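Long-range contacts in periplasmic binding protein (Roseiflexus sp. RS-1, PDB 5GJ3), which binds heme in the periplasm, here two heme molecules at once, and probably hands it on to a membrane transporter during bacterial heme acquisition: residues A[7-12]-A[27-32]; A[13-18]-A[66-71]; A[136-141]-A[257-262]; A[142-147]-A[175-180]. All blocks are in the same frame, centred on the assembly; numbering follows the deposited sequence.

Contact 1 of 4, residues A[7-12]-A[27-32]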
loop_
_atom_site.group_PDB
_atom_site.type_symbol
_atom_site.label_atom_id
_atom_site.label_comp_id
_atom_site.label_asym_id
_atom_site.label_seq_id
_atom_site.Cartn_x
_atom_site.Cartn_y
_atom_site.Cartn_z
ATOM N N ARG A 7 20.801 -8.237 13.266
ATOM C CA ARG A 7 19.875 -9.234 12.714
ATOM C C ARG A 7 18.449 -8.682 12.891
ATOM O O ARG A 7 17.883 -8.713 13.979
ATOM C CB ARG A 7 20.014 -10.591 13.409
ATOM C CG ARG A 7 21.396 -11.283 13.210
ATOM C CD ARG A 7 21.501 -12.553 14.058
ATOM N NE ARG A 7 20.540 -13.577 13.622
ATOM C CZ ARG A 7 20.666 -14.255 12.475
ATOM N NH1 ARG A 7 21.700 -14.048 11.683
ATOM N NH2 ARG A 7 19.753 -15.139 12.110
ATOM N N ILE A 8 17.918 -8.144 11.807
ATOM C CA ILE A 8 16.631 -7.437 11.815
ATOM C C ILE A 8 15.516 -8.359 11.331
ATOM O O ILE A 8 15.624 -9.043 10.244
ATOM C CB ILE A 8 16.698 -6.189 10.904
ATOM C CG1 ILE A 8 17.955 -5.327 11.229
ATOM C CG2 ILE A 8 15.417 -5.321 11.023
ATOM C CD1 ILE A 8 18.094 -4.131 10.291
ATOM N N VAL A 9 14.460 -8.406 12.137
ATOM C CA VAL A 9 13.216 -9.014 11.756
ATOM C C VAL A 9 12.230 -7.859 11.568
ATOM O O VAL A 9 11.996 -7.042 12.478
ATOM C CB VAL A 9 12.671 -10.045 12.758
ATOM C CG1 VAL A 9 11.299 -10.557 12.241
ATOM C CG2 VAL A 9 13.634 -11.242 12.897
ATOM N N SER A 10 11.716 -7.762 10.346
ATOM C CA SER A 10 10.829 -6.673 9.971
ATOM C C SER A 10 9.377 -7.204 9.926
ATOM O O SER A 10 9.077 -8.213 9.242
ATOM C CB SER A 10 11.266 -6.115 8.637
ATOM O OG SER A 10 10.271 -5.206 8.193
ATOM N N LEU A 11 8.468 -6.541 10.634
ATOM C CA LEU A 11 7.111 -7.068 10.799
ATOM C C LEU A 11 6.073 -6.719 9.679
ATOM O O LEU A 11 4.978 -7.302 9.652
ATOM C CB LEU A 11 6.537 -6.665 12.190
ATOM C CG LEU A 11 7.447 -7.035 13.384
ATOM C CD1 LEU A 11 6.756 -6.535 14.638
ATOM C CD2 LEU A 11 7.622 -8.558 13.444
ATOM N N ASN A 12 6.403 -5.778 8.814
ATOM C CA ASN A 12 5.431 -5.311 7.823
ATOM C C ASN A 12 6.124 -5.135 6.504
ATOM O O ASN A 12 7.280 -4.708 6.461
ATOM C CB ASN A 12 4.767 -3.973 8.219
ATOM C CG ASN A 12 4.207 -4.019 9.592
ATOM O OD1 ASN A 12 4.898 -3.741 10.573
ATOM N ND2 ASN A 12 2.984 -4.469 9.698
ATOM N N TYR A 27 21.001 -6.843 6.346
ATOM C CA TYR A 27 20.829 -7.183 7.775
ATOM C C TYR A 27 19.493 -7.772 8.124
ATOM O O TYR A 27 19.281 -8.106 9.299
ATOM C CB TYR A 27 21.083 -5.983 8.670
ATOM C CG TYR A 27 22.431 -5.397 8.381
ATOM C CD1 TYR A 27 23.615 -6.060 8.773
ATOM C CD2 TYR A 27 22.540 -4.192 7.686
ATOM C CE1 TYR A 27 24.874 -5.509 8.482
ATOM C CE2 TYR A 27 23.787 -3.640 7.381
ATOM C CZ TYR A 27 24.946 -4.295 7.767
ATOM O OH TYR A 27 26.159 -3.706 7.427
ATOM N N VAL A 28 18.620 -7.947 7.135
ATOM C CA VAL A 28 17.276 -8.448 7.430
ATOM C C VAL A 28 17.354 -9.979 7.429
ATOM O O VAL A 28 17.821 -10.561 6.468
ATOM C CB VAL A 28 16.164 -7.931 6.457
ATOM C CG1 VAL A 28 14.811 -8.571 6.788
ATOM C CG2 VAL A 28 16.084 -6.400 6.426
ATOM N N VAL A 29 16.884 -10.617 8.488
ATOM C CA VAL A 29 16.908 -12.068 8.611
ATOM C C VAL A 29 15.542 -12.740 8.558
ATOM O O VAL A 29 15.446 -13.990 8.460
ATOM C CB VAL A 29 17.679 -12.568 9.882
ATOM C CG1 VAL A 29 19.120 -12.052 9.924
ATOM C CG2 VAL A 29 16.934 -12.270 11.198
ATOM N N GLY A 30 14.466 -11.947 8.589
ATOM C CA GLY A 30 13.119 -12.537 8.597
ATOM C C GLY A 30 12.129 -11.474 8.194
ATOM O O GLY A 30 12.311 -10.299 8.555
ATOM N N VAL A 31 11.124 -11.881 7.413
ATOM C CA VAL A 31 10.079 -10.942 6.934
ATOM C C VAL A 31 8.697 -11.558 7.023
ATOM O O VAL A 31 8.559 -12.777 7.098
ATOM C CB VAL A 31 10.306 -10.502 5.472
ATOM C CG1 VAL A 31 11.564 -9.649 5.359
ATOM C CG2 VAL A 31 10.302 -11.706 4.502
ATOM N N ASP A 32 7.668 -10.713 6.973
ATOM C CA ASP A 32 6.300 -11.217 6.948
ATOM C C ASP A 32 5.842 -11.474 5.488
ATOM O O ASP A 32 6.496 -11.006 4.522
ATOM C CB ASP A 32 5.352 -10.235 7.666
ATOM C CG ASP A 32 4.757 -9.202 6.691
ATOM O OD1 ASP A 32 5.475 -8.237 6.323
ATOM O OD2 ASP A 32 3.573 -9.382 6.281
HETATM O O HOH W 1 8.171 -7.809 6.606
#
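V29 of strand 28-31 meets R7, just before strand 8-10, and V9 within it with its two methyls. CG1, opposite the carbonyl carbon (chi1 -57°), lies over one face of the R7 guanidinium, off centre, with R7 NH1 3.7 Å from V29 CG1. V29 CG2 touches V9 CG2 at 3.9 Å. R7 bends at chi3 to lay its flat end there, and L62 O accepts from its NH2. Shortening R7 to an alanine is likely to leave V29 CG1 uncovered and L62 O without this donor. I8, buried on the sheet face it shares with V28, rests CD1 on Y27 CB at 3.9 Å. Its backbone is held through both its N-H and its C=O by segment 27-32: I8 N donates to Y27 O at 2.9 Å, and I8 O accepts from V29 N at 2.7 Å, both bonds nearly straight. The pairing then slips by one residue, V9 facing G30, so that V29 makes a beta bulge. Beyond S10 the strands part, and water 1 spans the gap, donating to S10 O (2.8 Å) and to D32 OD1 (2.7 Å) and accepting from D32 N, while D32 OD2 turns to S34 N. The parallel pair, joined through helix 13-21, is a beta-alpha-beta crossover.

Contact 2 of 4, residues A[13-18]-A[66-71]. With ZN (zinc ion), chain D.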
loop_
_atom_site.group_PDB
_atom_site.type_symbol
_atom_site.label_atom_id
_atom_site.label_comp_id
_atom_site.label_asym_id
_atom_site.label_seq_id
_atom_site.Cartn_x
_atom_site.Cartn_y
_atom_site.Cartn_z
ATOM N N GLY A 13 5.415 -5.473 5.420
ATOM C CA GLY A 13 5.973 -5.278 4.075
ATOM C C GLY A 13 6.498 -3.904 3.722
ATOM O O GLY A 13 7.530 -3.799 3.071
ATOM N N ASP A 14 5.808 -2.830 4.147
ATOM C CA ASP A 14 6.275 -1.473 3.876
ATOM C C ASP A 14 7.546 -1.023 4.672
ATOM O O ASP A 14 8.448 -0.313 4.146
ATOM C CB ASP A 14 5.120 -0.458 4.048
ATOM C CG ASP A 14 4.459 -0.489 5.442
ATOM O OD1 ASP A 14 4.560 -1.506 6.183
ATOM O OD2 ASP A 14 3.798 0.527 5.802
ATOM N N ILE A 15 7.649 -1.488 5.923
ATOM C CA ILE A 15 8.880 -1.313 6.725
ATOM C C ILE A 15 10.068 -2.053 6.084
ATOM O O ILE A 15 11.158 -1.486 5.919
ATOM C CB ILE A 15 8.628 -1.817 8.148
ATOM C CG1 ILE A 15 7.460 -1.008 8.743
ATOM C CG2 ILE A 15 9.910 -1.677 8.969
ATOM C CD1 ILE A 15 7.705 0.500 8.821
ATOM N N THR A 16 9.839 -3.292 5.671
ATOM C CA THR A 16 10.879 -4.064 4.966
ATOM C C THR A 16 11.387 -3.315 3.719
ATOM O O THR A 16 12.584 -3.132 3.536
ATOM C CB THR A 16 10.330 -5.431 4.569
ATOM O OG1 THR A 16 9.930 -6.150 5.739
ATOM C CG2 THR A 16 11.348 -6.258 3.722
ATOM N N GLU A 17 10.464 -2.825 2.899
ATOM C CA GLU A 17 10.807 -2.090 1.685
ATOM C C GLU A 17 11.662 -0.888 2.035
ATOM O O GLU A 17 12.623 -0.556 1.335
ATOM C CB GLU A 17 9.540 -1.636 0.961
ATOM C CG GLU A 17 9.811 -0.616 -0.129
ATOM C CD GLU A 17 8.634 -0.434 -1.111
ATOM O OE1 GLU A 17 7.616 -1.176 -1.068
ATOM O OE2 GLU A 17 8.757 0.444 -1.963
ATOM N N ILE A 18 11.328 -0.235 3.144
ATOM C CA ILE A 18 12.029 0.962 3.531
ATOM C C ILE A 18 13.476 0.550 4.009
ATOM O O ILE A 18 14.416 1.273 3.750
ATOM C CB ILE A 18 11.299 1.696 4.694
ATOM C CG1 ILE A 18 10.058 2.453 4.173
ATOM C CG2 ILE A 18 12.275 2.658 5.381
ATOM C CD1 ILE A 18 9.146 2.911 5.307
ATOM N N LEU A 66 17.061 -6.958 16.616
ATOM C CA LEU A 66 16.069 -5.882 16.556
ATOM C C LEU A 66 14.815 -6.344 15.796
ATOM O O LEU A 66 14.914 -6.935 14.684
ATOM C CB LEU A 66 16.631 -4.651 15.845
ATOM C CG LEU A 66 15.730 -3.469 15.478
ATOM C CD1 LEU A 66 15.241 -2.704 16.738
ATOM C CD2 LEU A 66 16.514 -2.552 14.525
ATOM N N VAL A 67 13.661 -5.974 16.341
ATOM C CA VAL A 67 12.392 -6.215 15.648
ATOM C C VAL A 67 11.703 -4.902 15.472
ATOM O O VAL A 67 11.517 -4.164 16.444
ATOM C CB VAL A 67 11.490 -7.185 16.466
ATOM C CG1 VAL A 67 10.120 -7.381 15.823
ATOM C CG2 VAL A 67 12.208 -8.552 16.665
ATOM N N ILE A 68 11.324 -4.604 14.225
ATOM C CA ILE A 68 10.768 -3.347 13.872
ATOM C C ILE A 68 9.482 -3.527 13.025
ATOM O O ILE A 68 9.422 -4.403 12.150
ATOM C CB ILE A 68 11.856 -2.462 13.194
ATOM C CG1 ILE A 68 11.382 -1.049 12.971
ATOM C CG2 ILE A 68 12.330 -2.962 11.818
ATOM C CD1 ILE A 68 12.536 -0.134 12.538
ATOM N N GLY A 69 8.477 -2.690 13.270
ATOM C CA GLY A 69 7.185 -2.805 12.506
ATOM C C GLY A 69 6.364 -1.535 12.706
ATOM O O GLY A 69 6.849 -0.544 13.282
ATOM N N ASP A 70 5.141 -1.524 12.207
ATOM C CA ASP A 70 4.316 -0.362 12.443
ATOM C C ASP A 70 2.991 -0.868 12.976
ATOM O O ASP A 70 2.868 -2.079 13.324
ATOM C CB ASP A 70 4.214 0.503 11.186
ATOM C CG ASP A 70 3.457 -0.177 10.053
ATOM O OD1 ASP A 70 2.616 -1.087 10.261
ATOM O OD2 ASP A 70 3.711 0.227 8.915
ATOM N N GLU A 71 2.031 0.031 13.128
ATOM C CA GLU A 71 0.782 -0.279 13.837
ATOM C C GLU A 71 -0.051 -1.425 13.255
ATOM O O GLU A 71 -0.886 -1.954 13.973
ATOM C CB GLU A 71 -0.114 0.979 14.019
ATOM C CG GLU A 71 -0.599 1.587 12.702
ATOM C CD GLU A 71 -1.490 2.821 12.907
ATOM O OE1 GLU A 71 -1.009 3.995 12.905
ATOM O OE2 GLU A 71 -2.703 2.604 13.092
HETATM ZN ZN ZN D . 2.459 -0.078 7.341
HETATM O O HOH W 2 1.722 -1.878 7.473
#
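D14 and D70 both hold CG between the backbone N and the carbonyl carbon (chi1 57° and 67°), which brings their carboxylates together from opposite directions onto one zinc ion. D14 OD2 binds the metal at 2.1 Å and D70 OD2 at 2.0 Å, the two carboxylate planes standing 72° apart. Water 2, 1.9 Å from the zinc, also lies within hydrogen-bonding distance of D14 OD1 and of D70 OD1, although more acceptors surround it than it has protons. D70 OD1 also accepts from A72 N. D94 completes the site. Behind the acids I15 points at strand 66-70: its CG2, opposite the backbone N, touches I68 CG2 at 4.0 Å, while CG1 and CD1 both lie 4.0 Å from D70 OD2. With an alanine in place of I15, a gap would probably open between the first turn of helix 13-21 and I68, and D70 would lose its apolar cover. D14 OD2 and D70 OD2 are only 3.1 Å apart, a spacing probably made tolerable by the metal between them. With K104 donating to D14 OD2, the zinc probably offsets the gathered negative charge; without it the buried carboxylates would be expected to repel one another.

Contact 3 of 4, residues A[136-141]-A[257-262]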
loop_
_atom_site.group_PDB
_atom_site.type_symbol
_atom_site.label_atom_id
_atom_site.label_comp_id
_atom_site.label_asym_id
_atom_site.label_seq_id
_atom_site.Cartn_x
_atom_site.Cartn_y
_atom_site.Cartn_z
ATOM N N ALA A 136 -1.030 16.437 -11.099
ATOM C CA ALA A 136 -2.451 16.274 -10.804
ATOM C C ALA A 136 -3.229 17.617 -10.898
ATOM O O ALA A 136 -4.416 17.617 -11.180
ATOM C CB ALA A 136 -2.675 15.600 -9.439
ATOM N N ARG A 137 -2.566 18.738 -10.621
ATOM C CA ARG A 137 -3.158 20.080 -10.772
ATOM C C ARG A 137 -3.573 20.436 -12.206
ATOM O O ARG A 137 -4.365 21.321 -12.397
ATOM C CB ARG A 137 -2.220 21.162 -10.223
ATOM C CG ARG A 137 -2.314 21.279 -8.740
ATOM C CD ARG A 137 -1.369 22.339 -8.178
ATOM N NE ARG A 137 -1.315 22.121 -6.734
ATOM C CZ ARG A 137 -0.339 21.483 -6.085
ATOM N NH1 ARG A 137 0.739 21.029 -6.714
ATOM N NH2 ARG A 137 -0.431 21.331 -4.783
ATOM N N ARG A 138 -3.084 19.739 -13.220
ATOM C CA ARG A 138 -3.591 19.972 -14.566
ATOM C C ARG A 138 -5.036 19.458 -14.779
ATOM O O ARG A 138 -5.634 19.708 -15.828
ATOM C CB ARG A 138 -2.705 19.256 -15.565
ATOM C CG ARG A 138 -1.195 19.531 -15.408
ATOM C CD ARG A 138 -0.456 18.669 -16.404
ATOM N NE ARG A 138 -0.701 17.242 -16.143
ATOM C CZ ARG A 138 -0.449 16.258 -16.996
ATOM N NH1 ARG A 138 0.088 16.487 -18.177
ATOM N NH2 ARG A 138 -0.710 15.009 -16.670
ATOM N N ILE A 139 -5.559 18.676 -13.834
ATOM C CA ILE A 139 -6.851 18.037 -14.056
ATOM C C ILE A 139 -7.905 19.058 -13.643
ATOM O O ILE A 139 -8.007 19.434 -12.487
ATOM C CB ILE A 139 -7.013 16.682 -13.332
ATOM C CG1 ILE A 139 -6.085 15.618 -13.952
ATOM C CG2 ILE A 139 -8.469 16.188 -13.449
ATOM C CD1 ILE A 139 -5.841 14.411 -13.051
ATOM N N THR A 140 -8.673 19.545 -14.603
ATOM C CA THR A 140 -9.721 20.495 -14.242
ATOM C C THR A 140 -11.087 19.802 -14.278
ATOM O O THR A 140 -12.069 20.336 -13.740
ATOM C CB THR A 140 -9.725 21.710 -15.183
ATOM O OG1 THR A 140 -9.904 21.227 -16.501
ATOM C CG2 THR A 140 -8.414 22.503 -15.091
ATOM N N ASN A 141 -11.154 18.625 -14.907
ATOM C CA ASN A 141 -12.386 17.854 -14.915
ATOM C C ASN A 141 -12.183 16.459 -14.266
ATOM O O ASN A 141 -11.944 15.475 -14.953
ATOM C CB ASN A 141 -12.960 17.772 -16.327
ATOM C CG ASN A 141 -14.305 17.091 -16.356
ATOM O OD1 ASN A 141 -15.181 17.376 -15.531
ATOM N ND2 ASN A 141 -14.478 16.162 -17.298
ATOM N N LEU A 257 -0.981 6.942 -11.229
ATOM C CA LEU A 257 -2.407 7.224 -11.123
ATOM C C LEU A 257 -2.758 8.519 -11.840
ATOM O O LEU A 257 -3.735 8.551 -12.609
ATOM C CB LEU A 257 -2.889 7.325 -9.668
ATOM C CG LEU A 257 -2.797 6.045 -8.879
ATOM C CD1 LEU A 257 -3.101 6.442 -7.429
ATOM C CD2 LEU A 257 -3.846 5.099 -9.483
ATOM N N THR A 258 -1.997 9.599 -11.576
ATOM C CA THR A 258 -2.434 10.901 -12.118
ATOM C C THR A 258 -2.351 10.963 -13.636
ATOM O O THR A 258 -3.173 11.588 -14.290
ATOM C CB THR A 258 -1.690 12.125 -11.446
ATOM O OG1 THR A 258 -2.486 13.264 -11.639
ATOM C CG2 THR A 258 -0.311 12.404 -12.106
ATOM N N ILE A 259 -1.346 10.315 -14.202
ATOM C CA ILE A 259 -1.242 10.147 -15.677
ATOM C C ILE A 259 -2.508 9.457 -16.223
ATOM O O ILE A 259 -3.133 9.934 -17.171
ATOM C CB ILE A 259 0.042 9.351 -16.108
ATOM C CG1 ILE A 259 1.353 10.088 -15.727
ATOM C CG2 ILE A 259 0.031 9.088 -17.617
ATOM C CD1 ILE A 259 1.310 11.541 -16.046
ATOM N N ALA A 260 -2.898 8.338 -15.610
ATOM C CA ALA A 260 -4.133 7.631 -16.012
ATOM C C ALA A 260 -5.411 8.484 -15.803
ATOM O O ALA A 260 -6.304 8.553 -16.667
ATOM C CB ALA A 260 -4.240 6.327 -15.261
ATOM N N PHE A 261 -5.478 9.178 -14.674
ATOM C CA PHE A 261 -6.657 9.978 -14.372
ATOM C C PHE A 261 -6.774 11.124 -15.377
ATOM O O PHE A 261 -7.889 11.514 -15.780
ATOM C CB PHE A 261 -6.524 10.546 -12.962
ATOM C CG PHE A 261 -6.712 9.526 -11.840
ATOM C CD1 PHE A 261 -6.946 8.161 -12.094
ATOM C CD2 PHE A 261 -6.601 9.949 -10.507
ATOM C CE1 PHE A 261 -7.107 7.258 -11.032
ATOM C CE2 PHE A 261 -6.753 9.068 -9.448
ATOM C CZ PHE A 261 -7.006 7.719 -9.713
ATOM N N TYR A 262 -5.628 11.668 -15.791
ATOM C CA TYR A 262 -5.614 12.804 -16.731
ATOM C C TYR A 262 -6.236 12.342 -18.043
ATOM O O TYR A 262 -7.050 13.048 -18.635
ATOM C CB TYR A 262 -4.167 13.331 -16.942
ATOM C CG TYR A 262 -4.082 14.538 -17.859
ATOM C CD1 TYR A 262 -4.188 15.867 -17.355
ATOM C CD2 TYR A 262 -3.887 14.369 -19.229
ATOM C CE1 TYR A 262 -4.110 16.977 -18.223
ATOM C CE2 TYR A 262 -3.809 15.466 -20.101
ATOM C CZ TYR A 262 -3.919 16.756 -19.592
ATOM O OH TYR A 262 -3.822 17.792 -20.480
HETATM O O HOH W 3 -2.388 14.664 -14.314
#
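R138 meets Y262 first with CB and again with its guanidinium. CB touches the rim of the ring, 3.8 Å from Y262 CE1. The chain then runs out and bends at chi3 (-61°), which lays the guanidinium over a face of the ring. NE lies 3.9 Å from Y262 CD1 and is hydrogen-bonded to L135 O. CZ stands 4.0 Å from the centroid of the Y262 ring, and with the planes only 17° apart the two groups stack flat, a cation-pi pair. The last atom, NH2, sits over Y262 CG at 3.6 Å and donates in the guanidinium plane to water 3 at 2.9 Å. That water in turn donates to T258 OG1, which is also bonded to A172 O. T258 OG1 presses on A136 as well, 3.2 Å from its CB. Next along, I139 slides past Y262 in the opposite sense and sets CD1 against F261 CB at 3.9 Å. A type I turn from A136 to I139 presents these side chains just where helix 115-136 ends. The turn thus packs on the flank of helix 250-267, whose inward residues F261 and L257 lean on helix 164-171, with L257 also touching L238 of strand 235-238.

Contact 4 of 4, residues A[142-147]-A[175-180]. With ZN (zinc ion), chain E.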
loop_
_atom_site.group_PDB
_atom_site.type_symbol
_atom_site.label_atom_id
_atom_site.label_comp_id
_atom_site.label_asym_id
_atom_site.label_seq_id
_atom_site.Cartn_x
_atom_site.Cartn_y
_atom_site.Cartn_z
ATOM N N PRO A 142 -12.227 16.392 -12.929
ATOM C CA PRO A 142 -11.678 15.158 -12.362
ATOM C C PRO A 142 -12.561 13.908 -12.547
ATOM O O PRO A 142 -13.782 13.953 -12.334
ATOM C CB PRO A 142 -11.507 15.483 -10.892
ATOM C CG PRO A 142 -12.402 16.639 -10.609
ATOM C CD PRO A 142 -12.532 17.412 -11.902
ATOM N N PRO A 143 -11.939 12.793 -12.892
ATOM C CA PRO A 143 -12.715 11.576 -13.080
ATOM C C PRO A 143 -13.196 10.946 -11.774
ATOM O O PRO A 143 -12.506 11.026 -10.722
ATOM C CB PRO A 143 -11.717 10.660 -13.776
ATOM C CG PRO A 143 -10.387 11.043 -13.131
ATOM C CD PRO A 143 -10.485 12.555 -13.110
ATOM N N HIS A 144 -14.378 10.323 -11.827
ATOM C CA HIS A 144 -14.866 9.478 -10.718
ATOM C C HIS A 144 -14.162 8.096 -10.697
ATOM O O HIS A 144 -14.143 7.366 -11.706
ATOM C CB HIS A 144 -16.399 9.320 -10.762
ATOM C CG HIS A 144 -17.120 10.424 -10.043
ATOM N ND1 HIS A 144 -17.023 11.739 -10.435
ATOM C CD2 HIS A 144 -17.875 10.422 -8.918
ATOM C CE1 HIS A 144 -17.704 12.507 -9.602
ATOM N NE2 HIS A 144 -18.236 11.731 -8.677
ATOM N N VAL A 145 -13.560 7.760 -9.550
ATOM C CA VAL A 145 -12.686 6.569 -9.507
ATOM C C VAL A 145 -13.261 5.586 -8.451
ATOM O O VAL A 145 -13.566 6.004 -7.338
ATOM C CB VAL A 145 -11.224 6.957 -9.141
ATOM C CG1 VAL A 145 -10.336 5.731 -9.107
ATOM C CG2 VAL A 145 -10.646 7.957 -10.164
ATOM N N LEU A 146 -13.429 4.311 -8.796
ATOM C CA LEU A 146 -13.875 3.348 -7.778
ATOM C C LEU A 146 -12.779 2.294 -7.536
ATOM O O LEU A 146 -12.344 1.615 -8.473
ATOM C CB LEU A 146 -15.166 2.671 -8.236
ATOM C CG LEU A 146 -15.882 1.814 -7.217
ATOM C CD1 LEU A 146 -16.465 2.655 -6.056
ATOM C CD2 LEU A 146 -16.972 1.001 -7.956
ATOM N N PHE A 147 -12.318 2.179 -6.296
ATOM C CA PHE A 147 -11.394 1.109 -5.951
ATOM C C PHE A 147 -12.147 -0.152 -5.485
ATOM O O PHE A 147 -12.981 -0.068 -4.560
ATOM C CB PHE A 147 -10.441 1.544 -4.826
ATOM C CG PHE A 147 -9.497 0.450 -4.398
ATOM C CD1 PHE A 147 -8.345 0.212 -5.113
ATOM C CD2 PHE A 147 -9.806 -0.387 -3.313
ATOM C CE1 PHE A 147 -7.488 -0.832 -4.745
ATOM C CE2 PHE A 147 -8.965 -1.419 -2.933
ATOM C CZ PHE A 147 -7.792 -1.628 -3.644
ATOM N N ILE A 175 -11.665 11.693 -8.140
ATOM C CA ILE A 175 -12.701 11.753 -7.105
ATOM C C ILE A 175 -12.952 10.308 -6.691
ATOM O O ILE A 175 -13.164 9.436 -7.570
ATOM C CB ILE A 175 -14.037 12.355 -7.632
ATOM C CG1 ILE A 175 -13.829 13.744 -8.242
ATOM C CG2 ILE A 175 -15.121 12.322 -6.564
ATOM C CD1 ILE A 175 -13.287 14.764 -7.251
ATOM N N ASN A 176 -12.951 10.050 -5.379
ATOM C CA ASN A 176 -13.284 8.719 -4.891
ATOM C C ASN A 176 -14.817 8.599 -4.941
ATOM O O ASN A 176 -15.510 9.205 -4.114
ATOM C CB ASN A 176 -12.719 8.426 -3.478
ATOM C CG ASN A 176 -13.013 6.974 -3.012
ATOM O OD1 ASN A 176 -13.713 6.209 -3.715
ATOM N ND2 ASN A 176 -12.376 6.544 -1.886
ATOM N N ALA A 177 -15.309 7.871 -5.941
ATOM C CA ALA A 177 -16.756 7.642 -6.163
ATOM C C ALA A 177 -17.456 6.838 -5.045
ATOM O O ALA A 177 -18.692 6.819 -4.976
ATOM C CB ALA A 177 -17.000 6.973 -7.523
ATOM N N ALA A 178 -16.705 6.196 -4.149
ATOM C CA ALA A 178 -17.341 5.466 -3.037
ATOM C C ALA A 178 -18.094 6.424 -2.087
ATOM O O ALA A 178 -19.034 5.993 -1.444
ATOM C CB ALA A 178 -16.322 4.674 -2.240
ATOM N N ALA A 179 -17.679 7.694 -1.980
ATOM C CA ALA A 179 -18.430 8.733 -1.213
ATOM C C ALA A 179 -19.919 8.912 -1.664
ATOM O O ALA A 179 -20.826 9.013 -0.821
ATOM C CB ALA A 179 -17.666 10.073 -1.223
ATOM N N ASP A 180 -20.159 8.889 -2.986
ATOM C CA ASP A 180 -21.510 8.923 -3.589
ATOM C C ASP A 180 -22.423 7.788 -3.110
ATOM O O ASP A 180 -23.651 7.889 -3.205
ATOM C CB ASP A 180 -21.424 8.849 -5.120
ATOM C CG ASP A 180 -20.819 10.107 -5.733
ATOM O OD1 ASP A 180 -21.097 11.216 -5.260
ATOM O OD2 ASP A 180 -20.046 10.005 -6.683
HETATM ZN ZN ZN E . -19.432 11.975 -6.944
HETATM O O HOH W 4 -13.421 3.582 -4.192
#
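H144 and D180 meet edge on around a zinc ion, the imidazole and carboxylate planes nearly coplanar at 12° although the side chains run about perpendicular. H144 NE2 binds the metal at 2.1 Å, and D180 takes it with both oxygens, OD2 at 2.1 Å and OD1 at 2.5 Å. The ring edge thus meets the acid, H144 CD2 3.1 Å from D180 OD2. A177 CB lies at that edge too. I175 CG2 comes over one imidazole face, 4.0 Å from the ring centroid, a CH-pi contact; with CG1 opposite the carbonyl carbon (chi1 -56°), CG2 falls opposite the backbone N, and CG1 turns to P142 CB at 3.9 Å. These contacts should restrict rotation of the imidazole. The backbones pair in parallel: I175 N donates to P143 O, V145 N to I175 O at 2.6 Å, and A177 N to V145 O. N176 OD1 accepts from A178 N, an Asx turn, and from water 4, which also accepts from F147 N, while N176 ND2 is bonded to D166 OD1. Strand 175-176 edges the mixed sheet, and H144 and D180 of this chain bind the zinc near the surface, joining the start of strand 144-151 to the 3-10 segment at 179-180.

In the fold
From the N terminus, contact 1 closes first, bringing strand 28-31 beside strand 8-10 after the short helical excursion of 13-21. Contact 2 opens inside that loop and ends beyond it, so the two cross; they touch, and unite helix 13-21 with the four-stranded parallel sheet of the N-terminal lobe. Helix 115-136 then leads to the other lobe, as the long linking helix does in related binding proteins. There contact 3 closes a loop of 115 residues, tying the end of this helix to helix 250-267. Contact 4 is nested inside that loop, at the mixed sheet, and meets contact 3 where F261 packs on P143 and V145. Centres of contacts 1 and 4 lie about 37 Å apart.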